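Local coordinates for hypothetical protein AF1432 (Archaeoglobus fulgidus, PDB 1YNB) that probably removes the 5'-phosphate from 2'-deoxyribonucleoside 5'-phosphates by metal-dependent hydrolysis, acting as a homodimer of the HD-domain family, at residues 50-55 against 157-162; 127-132 against 161-166. One frame throughout, in Å; residues are numbered along the deposited sequence.

Contact 1 (50-55 against 157-162)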
# COMPACT_ATOMS: atom_id res chain seq x y z
N ALA A 50 15.79 8.79 -5.21
CA ALA A 50 16.66 9.96 -5.35
C ALA A 50 17.54 10.08 -4.10
O ALA A 50 18.73 10.41 -4.20
CB ALA A 50 15.85 11.21 -5.56
N PHE A 51 16.95 9.80 -2.94
CA PHE A 51 17.66 9.79 -1.65
C PHE A 51 18.79 8.76 -1.77
O PHE A 51 19.96 9.04 -1.49
CB PHE A 51 16.69 9.38 -0.56
CG PHE A 51 17.29 9.30 0.81
CD1 PHE A 51 17.51 10.46 1.55
CD2 PHE A 51 17.62 8.07 1.36
CE1 PHE A 51 18.05 10.40 2.84
CE2 PHE A 51 18.16 7.98 2.65
CZ PHE A 51 18.37 9.18 3.38
N ILE A 52 18.45 7.54 -2.22
CA ILE A 52 19.45 6.50 -2.38
C ILE A 52 20.56 6.89 -3.36
O ILE A 52 21.75 6.64 -3.09
CB ILE A 52 18.80 5.19 -2.88
CG1 ILE A 52 17.95 4.57 -1.76
CG2 ILE A 52 19.88 4.18 -3.29
CD1 ILE A 52 17.02 3.43 -2.26
N LEU A 53 20.20 7.47 -4.50
CA LEU A 53 21.20 7.87 -5.50
C LEU A 53 22.20 8.87 -4.92
O LEU A 53 23.40 8.77 -5.17
CB LEU A 53 20.55 8.50 -6.73
CG LEU A 53 19.75 7.52 -7.62
CD1 LEU A 53 19.14 8.26 -8.79
CD2 LEU A 53 20.65 6.41 -8.10
N ALA A 54 21.69 9.83 -4.15
CA ALA A 54 22.57 10.84 -3.55
C ALA A 54 23.51 10.18 -2.56
O ALA A 54 24.71 10.38 -2.62
CB ALA A 54 21.74 11.92 -2.87
N LEU A 55 22.98 9.37 -1.65
CA LEU A 55 23.85 8.74 -0.68
C LEU A 55 24.93 7.86 -1.32
O LEU A 55 26.12 7.95 -0.96
CB LEU A 55 23.04 7.90 0.30
CG LEU A 55 22.21 8.67 1.34
CD1 LEU A 55 21.64 7.67 2.34
CD2 LEU A 55 23.09 9.70 2.08
N LYS A 157 23.23 4.03 -12.86
CA LYS A 157 23.61 3.00 -13.82
C LYS A 157 23.87 1.65 -13.15
O LYS A 157 23.50 0.60 -13.67
CB LYS A 157 24.85 3.44 -14.62
CG LYS A 157 24.53 4.49 -15.69
CD LYS A 157 25.83 5.03 -16.32
CE LYS A 157 25.54 6.15 -17.33
NZ LYS A 157 26.81 6.80 -17.81
N GLU A 158 24.49 1.67 -11.98
CA GLU A 158 24.78 0.43 -11.27
C GLU A 158 23.48 -0.24 -10.79
O GLU A 158 23.28 -1.46 -10.96
CB GLU A 158 25.72 0.74 -10.09
CG GLU A 158 26.19 -0.47 -9.26
CD GLU A 158 27.41 -0.17 -8.33
OE1 GLU A 158 27.60 0.98 -7.87
OE2 GLU A 158 28.18 -1.12 -8.04
N ILE A 159 22.59 0.55 -10.20
CA ILE A 159 21.31 0.01 -9.71
C ILE A 159 20.50 -0.55 -10.90
O ILE A 159 19.91 -1.61 -10.82
CB ILE A 159 20.50 1.12 -9.01
CG1 ILE A 159 21.14 1.44 -7.66
CG2 ILE A 159 19.04 0.66 -8.73
CD1 ILE A 159 20.45 2.59 -6.97
N TYR A 160 20.46 0.20 -11.98
CA TYR A 160 19.74 -0.22 -13.19
C TYR A 160 20.32 -1.54 -13.72
O TYR A 160 19.58 -2.46 -14.09
CB TYR A 160 19.88 0.87 -14.25
CG TYR A 160 19.25 0.53 -15.57
CD1 TYR A 160 17.87 0.38 -15.69
CD2 TYR A 160 20.03 0.34 -16.71
CE1 TYR A 160 17.28 0.06 -16.90
CE2 TYR A 160 19.43 0.01 -17.96
CZ TYR A 160 18.06 -0.12 -18.03
OH TYR A 160 17.45 -0.42 -19.25
N ARG A 161 21.64 -1.64 -13.77
CA ARG A 161 22.26 -2.87 -14.27
C ARG A 161 21.80 -4.09 -13.47
O ARG A 161 21.47 -5.13 -14.04
CB ARG A 161 23.80 -2.76 -14.24
CG ARG A 161 24.46 -4.05 -14.76
CD ARG A 161 25.97 -3.99 -14.81
NE ARG A 161 26.51 -5.22 -15.40
CZ ARG A 161 27.81 -5.52 -15.42
NH1 ARG A 161 28.70 -4.69 -14.89
NH2 ARG A 161 28.23 -6.65 -15.98
N VAL A 162 21.78 -3.97 -12.13
CA VAL A 162 21.36 -5.09 -11.31
C VAL A 162 19.85 -5.34 -11.46
O VAL A 162 19.43 -6.50 -11.48
CB VAL A 162 21.75 -4.87 -9.81
CG1 VAL A 162 21.19 -5.99 -8.92
CG2 VAL A 162 23.28 -4.87 -9.71
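Ile159 reaches across from helix 154-166 with its end methyl and touches two residues of helix 39-56 at once. Its CD1 lies 4.0 Å from CG2 of Ile52 and 4.0 Å from CD2 of Leu53, methyl against methyl in both cases. Those two receiving methyls, Ile52 CG2 and Leu53 CD2, stand 5.4 Å apart, and CD1 comes in front of the pair, meeting them from directions nearly at right angles. The reach is needed because the backbones keep their distance: the closest alpha carbons, Leu53 CA and Ile159 CA, are 8.9 Å apart. Ile159 bridges the gap by extending its longer branch, with CD1 anti to CA (chi2 176°). On Ile52 it is the short branch that answers, since CG2 stands anti to the backbone N while CG1 turns beside it (chi1 -71°). All three side chains are buried and purely apolar, and the surface shared is small, 90 Å² in total. Further out, Leu53 also packs on Tyr119 and Asp122 of helix 117-135 and on Ala155 and Ala156, while Ile52 meets Trp106 of the second subunit. The contact joins the last helix, 154-166, to helix 39-56 of the all-helical HD-domain fold; helix 39-56 also carries His42, probably part of the H...HD...D signature.

Contact 2 (127-132 against 161-166); sequences ELAFQG and RVLMER
Helices 117-135 and 154-166 come nearest at Phe130 and Leu163, whose CA atoms are 7.1 Å apart, and Leu163 points across toward Ala129 and Phe130. Its branch point sits squarely over one face of the Phe130 ring: CG is 3.7 Å from the ring centroid and only 11° off the normal, a CH-pi contact. The two methyls then part. CD2 stays over the ring, 3.9 Å from both CD2 and CE2 of Phe130, whereas CD1 of Leu163 lies outward of the ring's rim, near CD1 of Phe130, and reaches Ala129, 3.7 Å from its CB and 3.8 Å from its carbonyl carbon. The small alanine thus lets the leucine come in close against the backbone. Leu163 takes this position with CG anti to its own N (chi1 -161°) and with chi2 turned to -136°, away from a staggered value. The Phe130 ring also meets His15 of the second subunit, edge to face. With an alanine in place of Phe130, Leu163 would probably lose the face beneath its CG and CD2, opening a gap between the helices and leaving His15 of the second subunit without its ring partner. Around the apolar centre, Phe130 also packs on Arg45 of helix 39-56, and Leu163 touches Val133 further along helix 117-135. Glu127 ties helix 117-135 to helix 39-56, its OE1 hydrogen-bonded to ND1 of His42 and its OE2 in salt bridges with Arg45 and with Lys21 of the second subunit. Helix 117-135 therefore lies against helix 154-166 and helix 39-56, with the second subunit touching Phe130 and Leu163 as well.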
# COMPACT_ATOMS: atom_id res chain seq x y z
N GLU A 127 12.73 4.82 -11.42
CA GLU A 127 11.45 4.41 -10.83
C GLU A 127 10.60 3.73 -11.94
O GLU A 127 9.95 2.66 -11.73
CB GLU A 127 10.71 5.61 -10.25
CG GLU A 127 9.65 5.25 -9.17
CD GLU A 127 8.39 4.54 -9.74
OE1 GLU A 127 7.87 4.98 -10.80
OE2 GLU A 127 7.93 3.57 -9.09
N LEU A 128 10.56 4.39 -13.09
CA LEU A 128 9.83 3.86 -14.25
C LEU A 128 10.36 2.49 -14.64
O LEU A 128 9.57 1.56 -14.90
CB LEU A 128 9.95 4.83 -15.44
CG LEU A 128 9.39 4.34 -16.79
CD1 LEU A 128 7.86 4.19 -16.74
CD2 LEU A 128 9.73 5.39 -17.79
N ALA A 129 11.68 2.32 -14.70
CA ALA A 129 12.26 1.02 -15.05
C ALA A 129 11.85 -0.05 -14.02
O ALA A 129 11.49 -1.17 -14.38
CB ALA A 129 13.82 1.09 -15.16
N PHE A 130 11.90 0.28 -12.72
CA PHE A 130 11.48 -0.71 -11.72
C PHE A 130 9.99 -1.08 -11.91
O PHE A 130 9.63 -2.27 -11.82
CB PHE A 130 11.62 -0.15 -10.28
CG PHE A 130 12.94 -0.48 -9.65
CD1 PHE A 130 14.08 0.27 -9.96
CD2 PHE A 130 13.05 -1.54 -8.77
CE1 PHE A 130 15.33 -0.05 -9.36
CE2 PHE A 130 14.25 -1.87 -8.17
CZ PHE A 130 15.41 -1.12 -8.46
N GLN A 131 9.16 -0.07 -12.19
CA GLN A 131 7.72 -0.30 -12.34
C GLN A 131 7.46 -1.09 -13.64
O GLN A 131 6.52 -1.90 -13.72
CB GLN A 131 6.95 1.02 -12.35
CG GLN A 131 5.40 0.82 -12.34
CD GLN A 131 4.89 0.01 -11.15
OE1 GLN A 131 4.80 0.53 -10.02
NE2 GLN A 131 4.52 -1.26 -11.38
N GLY A 132 8.34 -0.89 -14.62
CA GLY A 132 8.24 -1.62 -15.89
C GLY A 132 8.53 -3.11 -15.66
O GLY A 132 7.82 -4.00 -16.19
N ARG A 161 21.64 -1.64 -13.77
CA ARG A 161 22.26 -2.87 -14.27
C ARG A 161 21.80 -4.09 -13.47
O ARG A 161 21.47 -5.13 -14.04
CB ARG A 161 23.80 -2.76 -14.24
CG ARG A 161 24.46 -4.05 -14.76
CD ARG A 161 25.97 -3.99 -14.81
NE ARG A 161 26.51 -5.22 -15.40
CZ ARG A 161 27.81 -5.52 -15.42
NH1 ARG A 161 28.70 -4.69 -14.89
NH2 ARG A 161 28.23 -6.65 -15.98
N VAL A 162 21.78 -3.97 -12.13
CA VAL A 162 21.36 -5.09 -11.31
C VAL A 162 19.85 -5.34 -11.46
O VAL A 162 19.43 -6.50 -11.48
CB VAL A 162 21.75 -4.87 -9.81
CG1 VAL A 162 21.19 -5.99 -8.92
CG2 VAL A 162 23.28 -4.87 -9.71
N LEU A 163 19.06 -4.27 -11.57
CA LEU A 163 17.60 -4.39 -11.75
C LEU A 163 17.35 -5.29 -12.97
O LEU A 163 16.53 -6.22 -12.92
CB LEU A 163 16.97 -3.04 -12.09
CG LEU A 163 15.49 -2.63 -11.97
CD1 LEU A 163 15.06 -1.84 -13.22
CD2 LEU A 163 14.58 -3.78 -11.59
N MET A 164 18.03 -4.98 -14.07
CA MET A 164 17.84 -5.74 -15.30
C MET A 164 18.52 -7.10 -15.35
O MET A 164 18.11 -7.98 -16.13
CB MET A 164 18.23 -4.87 -16.51
CG MET A 164 17.45 -3.51 -16.62
SD MET A 164 15.64 -3.71 -16.71
CE MET A 164 15.44 -4.05 -18.55
N GLU A 165 19.56 -7.30 -14.53
CA GLU A 165 20.21 -8.60 -14.48
C GLU A 165 19.26 -9.55 -13.76
O GLU A 165 19.08 -10.69 -14.17
CB GLU A 165 21.50 -8.56 -13.66
CG GLU A 165 22.65 -7.84 -14.32
CD GLU A 165 23.91 -7.94 -13.47
OE1 GLU A 165 23.89 -7.52 -12.28
OE2 GLU A 165 24.92 -8.44 -14.01
N ARG A 166 18.65 -9.05 -12.68
CA ARG A 166 17.76 -9.87 -11.87
C ARG A 166 16.35 -10.03 -12.43
O ARG A 166 15.81 -11.15 -12.39
CB ARG A 166 17.62 -9.28 -10.45
CG ARG A 166 18.90 -9.19 -9.63
CD ARG A 166 18.62 -8.59 -8.20
NE ARG A 166 17.73 -9.43 -7.37
CZ ARG A 166 16.43 -9.19 -7.15
NH1 ARG A 166 15.84 -8.14 -7.69
NH2 ARG A 166 15.71 -10.04 -6.40

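Both contacts are buried and apolar, and both use helix 154-166, which packs against helix 39-56 in contact 1 and helix 117-135 in contact 2. Their centres are 11 Å apart and the two sites join: CG2 of Ile159 lies 3.8 Å from CE1 of Phe130, and Tyr160 packs on Ala129. Contact 1 is the sparser, made of aliphatic methyls alone between well-separated backbones. Contact 2 draws its helices closer, buries 156 Å² against 90 Å², and adds an aromatic face. Neither is a surface contact of the assembly; each also has the second subunit beside it, so helix 154-166 packs on its own chain and on the neighbouring subunit.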